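Local coordinates for FBP protein (Leishmania major, PDB 5OEZ) that probably hydrolyses fructose 1,6-bisphosphate to fructose 6-phosphate and phosphate with the help of magnesium, as a homotetramer of the class 1 fructose-1,6-bisphosphatase family, at residues D118-S123 with V130-I135; Y170-S175 with S251-I256; G174-L179 with G189-P194. One frame throughout, in Å; residues are numbered along the deposited sequence.

Interaction 1. Residues D118-S123 with V130-I135; sequences DPLDGS and VSVGSI
Val-132 is the first residue of 130-135 to meet the other segment, and it does so with both methyl branches. Its CG1, anti to the carbonyl carbon (chi1 -64°), comes 3.3 Å from Gly-122 O, while CG2 lies obliquely across Leu-120 CD1 at 3.9 Å. Leu-120 sets out from the backbone away from the neighbouring strand, yet its folded end brings CD1 back to this methyl.

Gly-133 follows, paired with Asp-121 as an antiparallel hydrogen-bonded pair. Asp-121 N donates to Gly-133 O over 2.8 Å; the returning bond, from Gly-133 N to Asp-121 O, is longer at 3.3 Å but lies in the carbonyl plane. Leu-120 CA also brings its hydrogen to Gly-133 O.

At Ser-134 the side chain enters the backbone network. OG gives its proton to Pro-119 O at 2.6 Å, approaching from above the carbonyl plane, 42° out of it, and Ser-134 OG is also hydrogen-bonded to Tyr-173 OH. Ile-135 closes the walk with a second hydrogen-bonded pair: Asp-118 N to Ile-135 O measures 2.8 Å and Ile-135 N to Asp-118 O 3.0 Å. Between the two pairs the register slips by one residue, a beta bulge at the corner the chain turns at Pro-119.

The bulge lies within a metal site. Asp-118, Leu-120 and Asp-121 bind manganese in other crystals of this enzyme, and Asp-121 and Gly-122 bind fructose 6-phosphate. Backbone bonds hold Asp-118 and Asp-121 with their side chains on the same face of the sheet, where Asp-118 comes close to the carboxylates of Glu-97 and Glu-284. With no metal in this chain, that cluster of acidic groups is consistent with a site prepared for cations.

Interaction 2. Residues Y170-S175 with S251-I256; sequences YAVYGS and SMVGDI
Strand 170-173 and helix 252-256 cross almost at right angles, 98° between their directions, with their axes 8.5 Å apart at closest approach and the CA atoms of Val-172 and Val-253 being the nearest pair. The side-chain contact is mainly apolar and centres on one methyl group. Val-253 CG1 is anti to its own backbone nitrogen (chi1 178°), a rotation that carries it toward the strand, where three residues receive it. It meets Tyr-170 CD1 at 3.5 Å, coming obliquely to the ring; it lies equally close to Ala-171 O, also 3.5 Å; and it reaches Val-172 CG2 at 3.9 Å. The Tyr-170 and Val-172 side chains each run past that of Val-253 in the opposite direction to it, with the Ala-171 carbonyl between them. The tyrosine ring is placed by a first torsion that sets CG between the backbone nitrogen and carbonyl carbon, and its hydroxyl is hydrogen-bonded to His-257 on the next turn of the helix.

This is helix-on-sheet packing: the strand belongs to the N-terminal and the helix to the C-terminal domain sequence of the class 1 family. The helix starts just after Ser-251, the N-cap residue, whose OG accepts a weak bond from Gly-254 N at 3.4 Å, nearly straight at 165°. Its first turn is adjacent to the fructose 6-phosphate site, since Met-252 binds that sugar phosphate in another crystal of this protein, and Val-253 N donates to Asp-121 OD2. Further along, Gly-254 brings its CA to 4.5 Å from Val-172 CG1. Helix 281-294 lies beside the same region, with Met-288 touching both Tyr-170 and Ile-256.

Interaction 3. Residues G174-L179 with G189-P194; sequences GSATNL and GFTLDP
Asn-178 and Thr-191 have nearly equal first torsions, chi1 -63° and -58°; each turns its polar branch, CG or OG1, anti to the carbonyl carbon, and the two side chains lie side by side pointing the same way. Asn-178 ND2 thereby comes 3.0 Å from Thr-191 OG1, a hydroxyl that is hydrogen-bonded to Thr-202 on the next strand. Here strands 177-182 and 187-193 form an antiparallel beta hairpin, with Asn-178 and Thr-191 as a non-hydrogen-bonded pair and Leu-179 with Phe-190 as the hydrogen-bonded pair beside it. Leu-179 N donates to Phe-190 O at 2.8 Å, and Phe-190 N returns a bond of 2.7 Å to Leu-179 O. That carbonyl oxygen also lies at the edge of the Phe-190 ring, in its plane, 3.5 Å from CD1. At the other end, Leu-192 N reaches Thr-177 O nearly straight (169°), and the side chains meet through Thr-177 CB and Leu-192 CB, 3.9 Å apart. Beyond this bond a water bridges the strands, accepting from Thr-177 N and donating to Leu-192 O, each at 2.9 Å. Asn-129 of a second subunit donates to Ala-176 O, placing this end of the hairpin at a subunit boundary.

In the fold
All three contacts draw on one mixed sheet, in which strands 113-121, 132-140, 167-173, 177-182 and 187-193 lie in that order. Interaction 1 closes before interaction 2 opens, and interaction 3 shares Gly-174 and Ser-175 with interaction 2. The centres of interactions 1 and 2 are about 7 Å apart, those of 2 and 3 about 11 Å, and those of 1 and 3 about 14 Å. Direct bonds join neighbours: Ala-171 N with Ser-134 O, and Val-172 N with Asn-178 O. This part of the sheet runs from the metal site, through the strand met by helix 252-262, to the hairpin near the AMP-site helix 12-18, and each contact touches the second subunit.

Interaction 1. Residues D118-S123 with V130-I135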
loop_
_atom_site.group_PDB
_atom_site.type_symbol
_atom_site.label_atom_id
_atom_site.label_comp_id
_atom_site.label_asym_id
_atom_site.label_seq_id
_atom_site.Cartn_x
_atom_site.Cartn_y
_atom_site.Cartn_z
ATOM N N ASP C 118 -0.393 0.372 27.054
ATOM C CA ASP C 118 -1.382 1.356 26.673
ATOM C C ASP C 118 -1.597 1.162 25.157
ATOM O O ASP C 118 -0.746 1.549 24.360
ATOM C CB ASP C 118 -0.872 2.759 27.012
ATOM C CG ASP C 118 -1.883 3.859 26.690
ATOM O OD1 ASP C 118 -3.035 3.565 26.294
ATOM O OD2 ASP C 118 -1.528 5.047 26.867
ATOM N N PRO C 119 -2.732 0.556 24.751
ATOM C CA PRO C 119 -2.886 0.219 23.326
ATOM C C PRO C 119 -2.966 1.427 22.392
ATOM O O PRO C 119 -2.514 1.338 21.253
ATOM C CB PRO C 119 -4.189 -0.584 23.283
ATOM C CG PRO C 119 -4.957 -0.125 24.472
ATOM C CD PRO C 119 -3.943 0.221 25.524
ATOM N N LEU C 120 -3.522 2.534 22.868
ATOM C CA LEU C 120 -3.641 3.741 22.066
ATOM C C LEU C 120 -3.709 5.015 22.929
ATOM O O LEU C 120 -4.768 5.417 23.361
ATOM C CB LEU C 120 -4.849 3.618 21.113
ATOM C CG LEU C 120 -4.866 4.586 19.937
ATOM C CD1 LEU C 120 -3.689 4.349 19.001
ATOM C CD2 LEU C 120 -6.179 4.407 19.199
ATOM N N ASP C 121 -2.549 5.628 23.158
ATOM C CA ASP C 121 -2.437 6.935 23.794
ATOM C C ASP C 121 -2.822 8.063 22.823
ATOM O O ASP C 121 -2.386 8.083 21.670
ATOM C CB ASP C 121 -0.999 7.160 24.332
ATOM C CG ASP C 121 -0.601 8.640 24.406
ATOM O OD1 ASP C 121 -1.048 9.339 25.339
ATOM O OD2 ASP C 121 0.170 9.101 23.527
ATOM N N GLY C 122 -3.587 9.025 23.336
ATOM C CA GLY C 122 -3.869 10.268 22.648
ATOM C C GLY C 122 -4.979 10.107 21.638
ATOM O O GLY C 122 -5.010 10.827 20.655
ATOM N N SER C 123 -5.929 9.220 21.919
ATOM C CA SER C 123 -6.885 8.744 20.905
ATOM C C SER C 123 -7.790 9.817 20.285
ATOM O O SER C 123 -8.160 9.699 19.110
ATOM C CB SER C 123 -7.761 7.639 21.489
ATOM O OG SER C 123 -8.534 7.028 20.473
ATOM N N VAL C 130 -3.256 14.334 14.194
ATOM C CA VAL C 130 -1.979 14.444 14.914
ATOM C C VAL C 130 -1.557 13.062 15.441
ATOM O O VAL C 130 -2.377 12.147 15.568
ATOM C CB VAL C 130 -1.899 15.602 15.940
ATOM C CG1 VAL C 130 -2.525 15.285 17.288
ATOM C CG2 VAL C 130 -0.447 16.031 16.147
ATOM N N SER C 131 -0.253 12.903 15.626
ATOM C CA SER C 131 0.364 11.714 16.196
ATOM C C SER C 131 -0.472 11.047 17.280
ATOM O O SER C 131 -1.009 11.726 18.162
ATOM C CB SER C 131 1.685 12.118 16.873
ATOM O OG SER C 131 2.740 12.397 15.960
ATOM N N VAL C 132 -0.564 9.718 17.218
ATOM C CA VAL C 132 -0.971 8.907 18.359
ATOM C C VAL C 132 0.080 7.817 18.561
ATOM O O VAL C 132 1.017 7.729 17.780
ATOM C CB VAL C 132 -2.384 8.333 18.188
ATOM C CG1 VAL C 132 -3.389 9.459 18.134
ATOM C CG2 VAL C 132 -2.503 7.483 16.936
ATOM N N GLY C 133 -0.078 6.993 19.596
ATOM C CA GLY C 133 0.951 6.012 19.959
ATOM C C GLY C 133 0.478 4.855 20.825
ATOM O O GLY C 133 -0.652 4.852 21.280
ATOM N N SER C 134 1.328 3.842 20.954
ATOM C CA SER C 134 1.110 2.675 21.822
ATOM C C SER C 134 2.356 2.526 22.648
ATOM O O SER C 134 3.436 2.794 22.153
ATOM C CB SER C 134 0.916 1.371 21.017
ATOM O OG SER C 134 -0.152 1.442 20.083
ATOM N N ILE C 135 2.216 2.041 23.882
ATOM C CA ILE C 135 3.339 1.877 24.810
ATOM C C ILE C 135 3.233 0.536 25.527
ATOM O O ILE C 135 2.129 0.110 25.866
ATOM C CB ILE C 135 3.344 2.974 25.898
ATOM C CG1 ILE C 135 3.150 4.358 25.278
ATOM C CG2 ILE C 135 4.648 2.938 26.699
ATOM C CD1 ILE C 135 2.829 5.448 26.285
#

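Interaction 2. Residues Y170-S175 with S251-I256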
loop_
_atom_site.group_PDB
_atom_site.type_symbol
_atom_site.label_atom_id
_atom_site.label_comp_id
_atom_site.label_asym_id
_atom_site.label_seq_id
_atom_site.Cartn_x
_atom_site.Cartn_y
_atom_site.Cartn_z
ATOM N N TYR C 170 7.732 1.683 22.373
ATOM C CA TYR C 170 6.530 2.350 21.904
ATOM C C TYR C 170 6.445 2.353 20.380
ATOM O O TYR C 170 7.419 2.092 19.696
ATOM C CB TYR C 170 6.436 3.766 22.462
ATOM C CG TYR C 170 7.508 4.708 21.992
ATOM C CD1 TYR C 170 7.450 5.307 20.725
ATOM C CD2 TYR C 170 8.578 5.011 22.805
ATOM C CE1 TYR C 170 8.451 6.172 20.303
ATOM C CE2 TYR C 170 9.587 5.859 22.387
ATOM C CZ TYR C 170 9.519 6.435 21.136
ATOM O OH TYR C 170 10.510 7.276 20.707
ATOM N N ALA C 171 5.241 2.604 19.881
ATOM C CA ALA C 171 5.001 2.856 18.475
ATOM C C ALA C 171 4.415 4.267 18.303
ATOM O O ALA C 171 3.580 4.689 19.095
ATOM C CB ALA C 171 4.056 1.810 17.910
ATOM N N VAL C 172 4.868 4.982 17.273
ATOM C CA VAL C 172 4.322 6.287 16.911
ATOM C C VAL C 172 3.662 6.152 15.556
ATOM O O VAL C 172 4.312 5.751 14.600
ATOM C CB VAL C 172 5.406 7.352 16.734
ATOM C CG1 VAL C 172 4.797 8.746 16.839
ATOM C CG2 VAL C 172 6.498 7.178 17.740
ATOM N N TYR C 173 2.387 6.496 15.480
ATOM C CA TYR C 173 1.628 6.471 14.244
ATOM C C TYR C 173 1.519 7.904 13.732
ATOM O O TYR C 173 0.676 8.673 14.174
ATOM C CB TYR C 173 0.238 5.874 14.489
ATOM C CG TYR C 173 0.237 4.549 15.227
ATOM C CD1 TYR C 173 0.447 3.341 14.548
ATOM C CD2 TYR C 173 0.024 4.496 16.613
ATOM C CE1 TYR C 173 0.461 2.131 15.234
ATOM C CE2 TYR C 173 0.037 3.287 17.301
ATOM C CZ TYR C 173 0.252 2.103 16.611
ATOM O OH TYR C 173 0.236 0.898 17.282
ATOM N N GLY C 174 2.430 8.264 12.838
ATOM C CA GLY C 174 2.410 9.544 12.132
ATOM C C GLY C 174 2.522 9.284 10.642
ATOM O O GLY C 174 2.016 8.268 10.149
ATOM N N SER C 175 3.179 10.193 9.915
ATOM C CA SER C 175 3.345 10.036 8.445
ATOM C C SER C 175 4.194 8.815 8.139
ATOM O O SER C 175 4.000 8.176 7.125
ATOM C CB SER C 175 3.910 11.298 7.783
ATOM O OG SER C 175 4.867 11.943 8.610
ATOM N N SER C 251 0.202 14.675 22.409
ATOM C CA SER C 251 0.262 13.214 22.372
ATOM C C SER C 251 1.569 12.893 23.067
ATOM O O SER C 251 2.648 13.238 22.579
ATOM C CB SER C 251 0.262 12.679 20.928
ATOM O OG SER C 251 0.840 11.374 20.814
ATOM N N MET C 252 1.465 12.231 24.206
ATOM C CA MET C 252 2.626 11.888 24.999
ATOM C C MET C 252 3.704 11.141 24.184
ATOM O O MET C 252 4.892 11.454 24.280
ATOM C CB MET C 252 2.168 11.033 26.166
ATOM C CG MET C 252 3.247 10.695 27.183
ATOM S SD MET C 252 3.201 8.941 27.596
ATOM C CE MET C 252 1.487 8.765 28.086
ATOM N N VAL C 253 3.289 10.162 23.387
ATOM C CA VAL C 253 4.255 9.359 22.613
ATOM C C VAL C 253 4.950 10.240 21.561
ATOM O O VAL C 253 6.179 10.212 21.428
ATOM C CB VAL C 253 3.605 8.123 21.971
ATOM C CG1 VAL C 253 4.626 7.364 21.141
ATOM C CG2 VAL C 253 3.044 7.194 23.041
ATOM N N GLY C 254 4.181 11.065 20.870
ATOM C CA GLY C 254 4.757 12.021 19.923
ATOM C C GLY C 254 5.733 12.983 20.571
ATOM O O GLY C 254 6.821 13.202 20.043
ATOM N N ASP C 255 5.373 13.543 21.736
ATOM C CA ASP C 255 6.243 14.517 22.395
ATOM C C ASP C 255 7.507 13.837 22.921
ATOM O O ASP C 255 8.613 14.379 22.780
ATOM C CB ASP C 255 5.498 15.304 23.488
ATOM C CG ASP C 255 4.528 16.371 22.913
ATOM O OD1 ASP C 255 4.972 17.249 22.120
ATOM O OD2 ASP C 255 3.318 16.364 23.279
ATOM N N ILE C 256 7.369 12.641 23.481
ATOM C CA ILE C 256 8.542 11.904 23.968
ATOM C C ILE C 256 9.457 11.485 22.812
ATOM O O ILE C 256 10.682 11.580 22.920
ATOM C CB ILE C 256 8.144 10.671 24.811
ATOM C CG1 ILE C 256 7.480 11.100 26.117
ATOM C CG2 ILE C 256 9.352 9.776 25.059
ATOM C CD1 ILE C 256 8.434 11.687 27.118
#

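Interaction 3. Residues G174-L179 with G189-P194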
loop_
_atom_site.group_PDB
_atom_site.type_symbol
_atom_site.label_atom_id
_atom_site.label_comp_id
_atom_site.label_asym_id
_atom_site.label_seq_id
_atom_site.Cartn_x
_atom_site.Cartn_y
_atom_site.Cartn_z
ATOM N N GLY C 174 2.430 8.264 12.838
ATOM C CA GLY C 174 2.410 9.544 12.132
ATOM C C GLY C 174 2.522 9.284 10.642
ATOM O O GLY C 174 2.016 8.268 10.149
ATOM N N SER C 175 3.179 10.193 9.915
ATOM C CA SER C 175 3.345 10.036 8.445
ATOM C C SER C 175 4.194 8.815 8.139
ATOM O O SER C 175 4.000 8.176 7.125
ATOM C CB SER C 175 3.910 11.298 7.783
ATOM O OG SER C 175 4.867 11.943 8.610
ATOM N N ALA C 176 5.119 8.495 9.041
ATOM C CA ALA C 176 5.711 7.177 9.110
ATOM C C ALA C 176 5.219 6.507 10.394
ATOM O O ALA C 176 4.706 7.166 11.286
ATOM C CB ALA C 176 7.219 7.288 9.115
ATOM N N THR C 177 5.387 5.194 10.469
ATOM C CA THR C 177 5.106 4.420 11.664
ATOM C C THR C 177 6.453 3.939 12.225
ATOM O O THR C 177 7.165 3.198 11.552
ATOM C CB THR C 177 4.205 3.234 11.335
ATOM O OG1 THR C 177 3.053 3.719 10.640
ATOM C CG2 THR C 177 3.765 2.492 12.591
ATOM N N ASN C 178 6.798 4.405 13.428
ATOM C CA ASN C 178 8.050 4.075 14.087
ATOM C C ASN C 178 7.813 3.158 15.238
ATOM O O ASN C 178 6.759 3.201 15.850
ATOM C CB ASN C 178 8.696 5.313 14.625
ATOM C CG ASN C 178 9.077 6.284 13.532
ATOM O OD1 ASN C 178 8.670 7.451 13.542
ATOM N ND2 ASN C 178 9.873 5.816 12.591
ATOM N N LEU C 179 8.789 2.300 15.501
ATOM C CA LEU C 179 8.778 1.428 16.652
ATOM C C LEU C 179 10.120 1.574 17.329
ATOM O O LEU C 179 11.153 1.340 16.712
ATOM C CB LEU C 179 8.519 -0.023 16.241
ATOM C CG LEU C 179 8.065 -0.972 17.353
ATOM C CD1 LEU C 179 7.212 -2.080 16.765
ATOM C CD2 LEU C 179 9.243 -1.555 18.115
ATOM N N GLY C 189 15.578 2.262 17.004
ATOM C CA GLY C 189 14.373 2.706 16.335
ATOM C C GLY C 189 14.196 2.028 15.002
ATOM O O GLY C 189 15.139 1.917 14.221
ATOM N N PHE C 190 12.972 1.588 14.746
ATOM C CA PHE C 190 12.613 0.907 13.528
ATOM C C PHE C 190 11.493 1.666 12.846
ATOM O O PHE C 190 10.706 2.337 13.501
ATOM C CB PHE C 190 12.172 -0.530 13.831
ATOM C CG PHE C 190 13.233 -1.350 14.507
ATOM C CD1 PHE C 190 13.488 -1.191 15.864
ATOM C CD2 PHE C 190 13.971 -2.275 13.800
ATOM C CE1 PHE C 190 14.474 -1.929 16.496
ATOM C CE2 PHE C 190 14.958 -3.023 14.424
ATOM C CZ PHE C 190 15.205 -2.850 15.783
ATOM N N THR C 191 11.415 1.521 11.525
ATOM C CA THR C 191 10.378 2.135 10.729
ATOM C C THR C 191 9.691 1.073 9.896
ATOM O O THR C 191 10.339 0.215 9.297
ATOM C CB THR C 191 10.973 3.255 9.856
ATOM O OG1 THR C 191 11.608 4.211 10.715
ATOM C CG2 THR C 191 9.900 3.969 9.038
ATOM N N LEU C 192 8.370 1.159 9.829
ATOM C CA LEU C 192 7.569 0.210 9.075
ATOM C C LEU C 192 7.734 0.477 7.581
ATOM O O LEU C 192 7.488 1.583 7.122
ATOM C CB LEU C 192 6.090 0.320 9.456
ATOM C CG LEU C 192 5.071 -0.567 8.726
ATOM C CD1 LEU C 192 5.403 -2.038 8.893
ATOM C CD2 LEU C 192 3.670 -0.286 9.247
ATOM N N ASP C 193 8.170 -0.537 6.842
ATOM C CA ASP C 193 8.196 -0.491 5.382
ATOM C C ASP C 193 6.844 -1.031 4.911
ATOM O O ASP C 193 6.608 -2.238 4.970
ATOM C CB ASP C 193 9.337 -1.330 4.823
ATOM C CG ASP C 193 9.444 -1.241 3.292
ATOM O OD1 ASP C 193 8.414 -1.018 2.611
ATOM O OD2 ASP C 193 10.564 -1.421 2.767
ATOM N N PRO C 194 5.942 -0.144 4.451
ATOM C CA PRO C 194 4.597 -0.609 4.095
ATOM C C PRO C 194 4.569 -1.563 2.881
ATOM O O PRO C 194 3.642 -2.357 2.758
ATOM C CB PRO C 194 3.848 0.693 3.790
ATOM C CG PRO C 194 4.906 1.650 3.355
ATOM C CD PRO C 194 6.142 1.282 4.125
HETATM O O HOH W 1 6.355 4.092 7.940
#